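Local coordinates for ferric iron-binding protein HitA (Pseudomonas aeruginosa PAO1, PDB 6IWF) that probably binds ferric iron in the periplasm as the solute-binding protein of an iron uptake system, and is implicated in gallium internalization, at residues E145-V150 with S300-V305; I29-R34 with Q242-F247. All coordinates share one frame; numbering follows the deposited sequence.

Overall arrangement
Interaction 1 joins helix 141-154 to the C-terminal helix 296-305, and interaction 2 sets strand 30-35 against helix 238-248. Their centres lie 34 Å apart on opposite sides of the chain's centre, and their nearest atoms are about 18 Å apart. Along the sequence the segments alternate: 29-34, 145-150, 242-247, then 300-305. This crossing order fits the two-lobed fold of periplasmic binding proteins, in which the chain passes between lobes more than once. Interaction 2 belongs to the lobe built on strands 4-9, 30-35 and 56-59; interaction 1 packs helices of the other. Both lie away from the iron ligands His-12, Glu-60, Tyr-196 and Tyr-197.

Interaction 1: residues E145-V150 with S300-V305; sequences EQVAAV and SLERDV
The carboxylate of Glu-302 is the flat group here, and Val-147 reaches it at one oxygen: CG2 of Val-147 sits 3.9 Å from OE1 of Glu-302, about 24° off the carboxylate plane, not stacked over either face. OE2 of Glu-302 is farther from that methyl, at 5.7 Å. The side chain of Glu-302 also touches Phe-143 and Leu-144, one turn before Val-147 on the same helix. CG of Glu-302 lies anti to its carbonyl carbon (chi1 -75°), and the chain then runs extended, which carries the acid group across to the facing helix.

The second methyl of Val-147 does different work. CG1 meets CD2 of Leu-301 at 4.1 Å, a purely apolar touch. With CG1 opposite the backbone N (chi1 177°), the fork of Val-147 puts one methyl on Leu-301 and the other on Glu-302.

This is helix-on-helix packing in a lobe of the periplasmic binding protein fold, where the C-terminal helix 296-305 lies against helix 141-154. The nearest CA atoms, those of Val-147 and Glu-302, are 8.1 Å apart, and no hydrogen bond joins the two segments. Ala-298 supplies a further small side chain against Val-147. Leu-301 also touches Ile-151, and Glu-160 and Leu-163 of helix 156-169, while Lys-167 of that helix gives a hydrogen bond to the carbonyl of Val-305.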
ATOM      1  N   GLU A 145      -5.759  -3.064  -6.003  1.00  7.40           N
ATOM      2  CA  GLU A 145      -6.572  -1.989  -5.443  1.00  6.19           C
ATOM      3  C   GLU A 145      -6.914  -0.948  -6.506  1.00  4.45           C
ATOM      4  O   GLU A 145      -8.026  -0.402  -6.507  1.00  5.27           O
ATOM      5  CB  GLU A 145      -5.858  -1.337  -4.262  1.00 10.32           C
ATOM      6  CG  GLU A 145      -6.258  -1.982  -2.949  1.00 16.40           C
ATOM      7  CD  GLU A 145      -5.295  -1.690  -1.833  1.00 21.08           C
ATOM      8  OE1 GLU A 145      -5.668  -0.972  -0.873  1.00 23.27           O
ATOM      9  OE2 GLU A 145      -4.153  -2.179  -1.921  1.00 31.41           O
ATOM     10  N   GLN A 146      -5.982  -0.684  -7.432  1.00  3.87           N
ATOM     11  CA  GLN A 146      -6.275   0.225  -8.539  1.00  3.61           C
ATOM     12  C   GLN A 146      -7.462  -0.278  -9.349  1.00  3.74           C
ATOM     13  O   GLN A 146      -8.347   0.494  -9.727  1.00  3.83           O
ATOM     14  CB  GLN A 146      -5.051   0.379  -9.446  1.00  4.87           C
ATOM     15  CG  GLN A 146      -5.297   1.329 -10.643  1.00  4.64           C
ATOM     16  CD  GLN A 146      -5.540   2.774 -10.182  1.00  7.12           C
ATOM     17  OE1 GLN A 146      -4.598   3.567 -10.085  1.00  8.19           O
ATOM     18  NE2 GLN A 146      -6.801   3.117  -9.898  1.00  5.35           N
ATOM     19  N   VAL A 147      -7.486  -1.575  -9.646  1.00  3.25           N
ATOM     20  CA  VAL A 147      -8.601  -2.117 -10.418  1.00  3.60           C
ATOM     21  C   VAL A 147      -9.904  -1.992  -9.640  1.00  3.38           C
ATOM     22  O   VAL A 147     -10.947  -1.620 -10.198  1.00  4.07           O
ATOM     23  CB  VAL A 147      -8.308  -3.578 -10.807  1.00  3.85           C
ATOM     24  CG1 VAL A 147      -9.508  -4.186 -11.549  1.00  3.31           C
ATOM     25  CG2 VAL A 147      -7.066  -3.633 -11.664  1.00  5.02           C
ATOM     26  N   ALA A 148      -9.868  -2.296  -8.341  1.00  3.15           N
ATOM     27  CA  ALA A 148     -11.070  -2.179  -7.529  1.00  4.17           C
ATOM     28  C   ALA A 148     -11.593  -0.751  -7.541  1.00  6.04           C
ATOM     29  O   ALA A 148     -12.807  -0.528  -7.568  1.00  5.69           O
ATOM     30  CB  ALA A 148     -10.796  -2.632  -6.091  1.00  7.16           C
ATOM     31  N   ALA A 149     -10.685   0.227  -7.526  1.00  4.17           N
ATOM     32  CA  ALA A 149     -11.099   1.626  -7.595  1.00  4.70           C
ATOM     33  C   ALA A 149     -11.761   1.943  -8.931  1.00  4.09           C
ATOM     34  O   ALA A 149     -12.765   2.662  -8.970  1.00  6.05           O
ATOM     35  CB  ALA A 149      -9.895   2.539  -7.365  1.00  4.52           C
ATOM     36  N   VAL A 150     -11.232   1.414 -10.034  1.00  2.19           N
ATOM     37  CA  VAL A 150     -11.866   1.687 -11.326  1.00  3.31           C
ATOM     38  C   VAL A 150     -13.265   1.073 -11.366  1.00  4.95           C
ATOM     39  O   VAL A 150     -14.217   1.697 -11.844  1.00  5.07           O
ATOM     40  CB  VAL A 150     -10.978   1.206 -12.495  1.00  3.62           C
ATOM     41  CG1 VAL A 150     -11.693   1.396 -13.843  1.00  4.30           C
ATOM     42  CG2 VAL A 150      -9.649   1.956 -12.518  1.00  3.43           C
ATOM     43  N   SER A 300     -11.339 -11.098  -9.594  1.00  8.71           N
ATOM     44  CA  SER A 300     -12.007 -11.901 -10.615  1.00 13.30           C
ATOM     45  C   SER A 300     -11.827 -11.301 -11.999  1.00 11.66           C
ATOM     46  O   SER A 300     -11.653 -12.029 -12.985  1.00 10.69           O
ATOM     47  CB  SER A 300     -13.497 -12.029 -10.299  1.00 13.87           C
ATOM     48  OG  SER A 300     -13.690 -12.863  -9.186  1.00 19.01           O
ATOM     49  N   LEU A 301     -11.860  -9.966 -12.092  1.00  8.67           N
ATOM     50  CA  LEU A 301     -11.701  -9.318 -13.386  1.00  8.17           C
ATOM     51  C   LEU A 301     -10.290  -9.498 -13.921  1.00  9.15           C
ATOM     52  O   LEU A 301     -10.099  -9.776 -15.112  1.00  9.15           O
ATOM     53  CB  LEU A 301     -12.051  -7.834 -13.260  1.00  9.11           C
ATOM     54  CG  LEU A 301     -11.851  -7.000 -14.515  1.00 10.70           C
ATOM     55  CD1 LEU A 301     -12.650  -7.589 -15.675  1.00 14.98           C
ATOM     56  CD2 LEU A 301     -12.256  -5.545 -14.246  1.00  8.80           C
ATOM     57  N   GLU A 302      -9.287  -9.339 -13.059  1.00  7.86           N
ATOM     58  CA  GLU A 302      -7.910  -9.609 -13.456  1.00  7.67           C
ATOM     59  C   GLU A 302      -7.756 -11.027 -13.983  1.00 10.64           C
ATOM     60  O   GLU A 302      -7.079 -11.257 -14.991  1.00 11.58           O
ATOM     61  CB  GLU A 302      -6.976  -9.408 -12.269  1.00  9.73           C
ATOM     62  CG  GLU A 302      -6.709  -7.966 -11.892  1.00 11.90           C
ATOM     63  CD  GLU A 302      -5.686  -7.865 -10.762  1.00 17.22           C
ATOM     64  OE1 GLU A 302      -5.120  -6.773 -10.557  1.00 16.52           O
ATOM     65  OE2 GLU A 302      -5.446  -8.884 -10.068  1.00 18.78           O
ATOM     66  N   ARG A 303      -8.374 -11.992 -13.303  1.00  9.12           N
ATOM     67  CA  ARG A 303      -8.297 -13.375 -13.762  1.00 12.42           C
ATOM     68  C   ARG A 303      -8.974 -13.544 -15.110  1.00 10.12           C
ATOM     69  O   ARG A 303      -8.442 -14.227 -15.999  1.00 15.27           O
ATOM     70  CB  ARG A 303      -8.928 -14.298 -12.729  1.00 14.94           C
ATOM     71  CG  ARG A 303      -8.033 -14.551 -11.551  1.00 24.11           C
ATOM     72  CD  ARG A 303      -7.086 -15.737 -11.797  1.00 23.69           C
ATOM     73  NE  ARG A 303      -6.020 -15.754 -10.795  1.00 34.51           N
ATOM     74  CZ  ARG A 303      -6.212 -15.937  -9.489  1.00 28.23           C
ATOM     75  NH1 ARG A 303      -5.176 -15.925  -8.660  1.00 33.38           N
ATOM     76  NH2 ARG A 303      -7.433 -16.144  -9.003  1.00 36.09           N
ATOM     77  N   ASP A 304     -10.136 -12.917 -15.293  1.00 10.83           N
ATOM     78  CA  ASP A 304     -10.870 -13.073 -16.544  1.00 11.23           C
ATOM     79  C   ASP A 304     -10.086 -12.502 -17.721  1.00 14.85           C
ATOM     80  O   ASP A 304     -10.086 -13.084 -18.815  1.00 12.15           O
ATOM     81  CB  ASP A 304     -12.244 -12.416 -16.440  1.00 13.01           C
ATOM     82  CG  ASP A 304     -13.152 -13.100 -15.424  1.00 22.52           C
ATOM     83  OD1 ASP A 304     -12.783 -14.176 -14.902  1.00 31.55           O
ATOM     84  OD2 ASP A 304     -14.244 -12.556 -15.143  1.00 30.71           O
ATOM     85  N   VAL A 305      -9.395 -11.373 -17.511  1.00 10.20           N
ATOM     86  CA  VAL A 305      -8.597 -10.753 -18.574  1.00 10.90           C
ATOM     87  C   VAL A 305      -7.238 -11.416 -18.757  1.00 12.08           C
ATOM     88  O   VAL A 305      -6.546 -11.144 -19.749  1.00 16.12           O
ATOM     89  CB  VAL A 305      -8.501  -9.244 -18.255  1.00  9.06           C
ATOM     90  CG1 VAL A 305      -7.599  -8.492 -19.243  1.00 13.97           C
ATOM     91  CG2 VAL A 305      -9.890  -8.645 -18.287  1.00 10.48           C
TER

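Interaction 2: residues I29-R34 with Q242-F247; sequences IQVKIR and QQFVAF
Phe-244 and Val-31 carry most of this contact, and the ring of Phe-244 can be followed outward from its helix. CB is still 6.3 Å from CG2 of Val-31. CG of Phe-244 stands anti to the backbone N (chi1 -175°), which extends the ring from the helix so that its CD2-CE2 side comes up to Val-31. Next along that side of the ring, CD2 comes to 4.3 Å from CG2 of Val-31, and CE2 makes the nearest approach to the same methyl, at 4.0 Å. CE2 also lies 4.4 Å from CG1 of Val-31. By CZ the ring has drawn away again, 5.1 Å from CG2 of Val-31. The methyl meets the ring obliquely, and the two side chains cross at about a right angle.

A second, looser touch comes one helix position earlier. The outstretched Gln-243 (chi1 -173°, chi2 173°) brings OE1 to 4.4 Å from CD1 of Ile-29, a glancing meeting of amide and methyl in a partly exposed place. No hydrogen bond crosses between the segments.

Around these side chains, Phe-244 also touches Leu-5 of strand 4-9 and forms an edge-to-face pair with Phe-23 of helix 13-27, while Val-31 touches Ala-20 of that helix. Helix 238-248 thus packs against the beta-alpha-beta unit of strand 4-9, helix 13-27 and strand 30-35, whose two strands pair in parallel.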
ATOM      1  N   ILE A  29      11.169  -5.614  24.971  1.00 21.78           N
ATOM      2  CA  ILE A  29      10.446  -6.759  24.425  1.00 21.27           C
ATOM      3  C   ILE A  29      11.073  -7.136  23.088  1.00 23.38           C
ATOM      4  O   ILE A  29      11.178  -6.303  22.182  1.00 26.00           O
ATOM      5  CB  ILE A  29       8.950  -6.444  24.267  1.00 19.24           C
ATOM      6  CG1 ILE A  29       8.321  -6.126  25.622  1.00 21.08           C
ATOM      7  CG2 ILE A  29       8.224  -7.625  23.652  1.00 20.14           C
ATOM      8  CD1 ILE A  29       6.880  -5.652  25.535  1.00 23.22           C
ATOM      9  N   GLN A  30      11.503  -8.391  22.968  1.00 23.21           N
ATOM     10  CA  GLN A  30      12.092  -8.853  21.720  1.00 25.86           C
ATOM     11  C   GLN A  30      10.998  -9.028  20.675  1.00 20.10           C
ATOM     12  O   GLN A  30       9.885  -9.452  20.992  1.00 19.20           O
ATOM     13  CB  GLN A  30      12.828 -10.177  21.924  1.00 27.70           C
ATOM     14  CG  GLN A  30      13.596 -10.280  23.230  1.00 31.10           C
ATOM     15  CD  GLN A  30      14.980  -9.676  23.132  1.00 38.21           C
ATOM     16  OE1 GLN A  30      15.345  -9.093  22.110  1.00 44.15           O
ATOM     17  NE2 GLN A  30      15.763  -9.813  24.197  1.00 49.06           N
ATOM     18  N   VAL A  31      11.320  -8.704  19.428  1.00 21.47           N
ATOM     19  CA  VAL A  31      10.382  -8.832  18.315  1.00 18.77           C
ATOM     20  C   VAL A  31      11.020  -9.727  17.263  1.00 18.77           C
ATOM     21  O   VAL A  31      12.034  -9.357  16.657  1.00 24.86           O
ATOM     22  CB  VAL A  31      10.008  -7.472  17.712  1.00 16.49           C
ATOM     23  CG1 VAL A  31       9.102  -7.676  16.509  1.00 20.06           C
ATOM     24  CG2 VAL A  31       9.339  -6.583  18.750  1.00 16.53           C
ATOM     25  N   LYS A  32      10.420 -10.895  17.038  1.00 13.57           N
ATOM     26  CA  LYS A  32      10.812 -11.807  15.970  1.00 13.17           C
ATOM     27  C   LYS A  32       9.943 -11.518  14.750  1.00 16.98           C
ATOM     28  O   LYS A  32       8.746 -11.270  14.894  1.00 17.77           O
ATOM     29  CB  LYS A  32      10.624 -13.253  16.436  1.00 18.27           C
ATOM     30  CG  LYS A  32      11.024 -14.317  15.442  1.00 28.75           C
ATOM     31  CD  LYS A  32      10.538 -15.688  15.911  1.00 31.77           C
ATOM     32  CE  LYS A  32      11.133 -16.806  15.061  1.00 37.42           C
ATOM     33  NZ  LYS A  32      11.159 -16.448  13.610  1.00 38.60           N
ATOM     34  N   ILE A  33      10.542 -11.534  13.554  1.00 15.94           N
ATOM     35  CA  ILE A  33       9.842 -11.123  12.330  1.00 16.89           C
ATOM     36  C   ILE A  33       9.742 -12.297  11.365  1.00 22.25           C
ATOM     37  O   ILE A  33      10.762 -12.856  10.941  1.00 21.48           O
ATOM     38  CB  ILE A  33      10.515  -9.929  11.635  1.00 20.33           C
ATOM     39  CG1 ILE A  33      10.593  -8.732  12.580  1.00 19.05           C
ATOM     40  CG2 ILE A  33       9.741  -9.558  10.347  1.00 14.19           C
ATOM     41  CD1 ILE A  33      11.165  -7.489  11.936  1.00 20.54           C
ATOM     42  N   ARG A  34       8.511 -12.637  10.990  1.00 15.45           N
ATOM     43  CA  ARG A  34       8.229 -13.580   9.912  1.00 15.44           C
ATOM     44  C   ARG A  34       7.899 -12.757   8.671  1.00 19.94           C
ATOM     45  O   ARG A  34       6.872 -12.073   8.623  1.00 14.70           O
ATOM     46  CB  ARG A  34       7.083 -14.511  10.298  1.00 16.84           C
ATOM     47  CG  ARG A  34       7.042 -15.822   9.517  1.00 24.01           C
ATOM     48  CD  ARG A  34       6.228 -15.685   8.249  1.00 25.66           C
ATOM     49  NE  ARG A  34       5.868 -16.985   7.684  1.00 32.34           N
ATOM     50  CZ  ARG A  34       6.598 -17.628   6.776  1.00 37.11           C
ATOM     51  NH1 ARG A  34       6.198 -18.808   6.312  1.00 32.98           N
ATOM     52  NH2 ARG A  34       7.729 -17.093   6.335  1.00 37.16           N
ATOM     53  N   GLN A 242      -0.945  -5.249  21.879  1.00  8.33           N
ATOM     54  CA  GLN A 242      -1.615  -3.955  21.825  1.00  9.74           C
ATOM     55  C   GLN A 242      -0.616  -2.822  22.002  1.00 11.12           C
ATOM     56  O   GLN A 242      -0.717  -1.782  21.342  1.00 10.07           O
ATOM     57  CB  GLN A 242      -2.704  -3.866  22.892  1.00 11.88           C
ATOM     58  CG  GLN A 242      -3.839  -4.862  22.706  1.00 12.55           C
ATOM     59  CD  GLN A 242      -4.934  -4.363  21.769  1.00 11.78           C
ATOM     60  OE1 GLN A 242      -4.997  -3.179  21.416  1.00 12.36           O
ATOM     61  NE2 GLN A 242      -5.811  -5.271  21.375  1.00 11.39           N
ATOM     62  N   GLN A 243       0.354  -3.009  22.893  1.00 11.75           N
ATOM     63  CA  GLN A 243       1.394  -2.001  23.077  1.00 10.35           C
ATOM     64  C   GLN A 243       2.175  -1.776  21.790  1.00 11.95           C
ATOM     65  O   GLN A 243       2.530  -0.635  21.455  1.00 11.15           O
ATOM     66  CB  GLN A 243       2.330  -2.454  24.196  1.00 12.29           C
ATOM     67  CG  GLN A 243       3.363  -1.464  24.620  1.00 21.27           C
ATOM     68  CD  GLN A 243       4.105  -1.958  25.843  1.00 25.95           C
ATOM     69  OE1 GLN A 243       3.617  -2.835  26.557  1.00 24.30           O
ATOM     70  NE2 GLN A 243       5.295  -1.410  26.084  1.00 33.07           N
ATOM     71  N   PHE A 244       2.472  -2.858  21.069  1.00  9.31           N
ATOM     72  CA  PHE A 244       3.238  -2.742  19.835  1.00  8.52           C
ATOM     73  C   PHE A 244       2.487  -1.926  18.786  1.00 10.58           C
ATOM     74  O   PHE A 244       3.064  -1.030  18.158  1.00  8.86           O
ATOM     75  CB  PHE A 244       3.580  -4.128  19.295  1.00  7.77           C
ATOM     76  CG  PHE A 244       4.459  -4.089  18.092  1.00 10.35           C
ATOM     77  CD1 PHE A 244       3.915  -3.976  16.809  1.00 11.44           C
ATOM     78  CD2 PHE A 244       5.840  -4.116  18.230  1.00 11.97           C
ATOM     79  CE1 PHE A 244       4.740  -3.909  15.693  1.00  8.53           C
ATOM     80  CE2 PHE A 244       6.666  -4.055  17.118  1.00 15.81           C
ATOM     81  CZ  PHE A 244       6.115  -3.960  15.849  1.00 13.02           C
ATOM     82  N   VAL A 245       1.206  -2.234  18.563  1.00  8.86           N
ATOM     83  CA  VAL A 245       0.457  -1.509  17.535  1.00  6.85           C
ATOM     84  C   VAL A 245       0.302  -0.045  17.932  1.00  8.66           C
ATOM     85  O   VAL A 245       0.441   0.856  17.098  1.00  8.54           O
ATOM     86  CB  VAL A 245      -0.905  -2.173  17.260  1.00  6.52           C
ATOM     87  CG1 VAL A 245      -1.719  -1.307  16.319  1.00  7.53           C
ATOM     88  CG2 VAL A 245      -0.694  -3.531  16.617  1.00  5.48           C
ATOM     89  N   ALA A 246       0.076   0.216  19.222  1.00  9.97           N
ATOM     90  CA  ALA A 246       0.040   1.597  19.693  1.00  9.80           C
ATOM     91  C   ALA A 246       1.366   2.306  19.430  1.00  9.81           C
ATOM     92  O   ALA A 246       1.383   3.485  19.047  1.00 12.64           O
ATOM     93  CB  ALA A 246      -0.317   1.625  21.181  1.00 12.47           C
ATOM     94  N   PHE A 247       2.486   1.605  19.610  1.00  9.44           N
ATOM     95  CA  PHE A 247       3.783   2.231  19.385  1.00 11.29           C
ATOM     96  C   PHE A 247       4.006   2.529  17.904  1.00 12.76           C
ATOM     97  O   PHE A 247       4.690   3.503  17.564  1.00 11.74           O
ATOM     98  CB  PHE A 247       4.892   1.345  19.959  1.00 15.48           C
ATOM     99  CG  PHE A 247       6.270   1.870  19.727  1.00 15.82           C
ATOM    100  CD1 PHE A 247       6.789   2.868  20.537  1.00 17.82           C
ATOM    101  CD2 PHE A 247       7.050   1.369  18.698  1.00 11.73           C
ATOM    102  CE1 PHE A 247       8.057   3.361  20.316  1.00 19.01           C
ATOM    103  CE2 PHE A 247       8.323   1.855  18.476  1.00 19.26           C
ATOM    104  CZ  PHE A 247       8.828   2.853  19.300  1.00 21.04           C
TER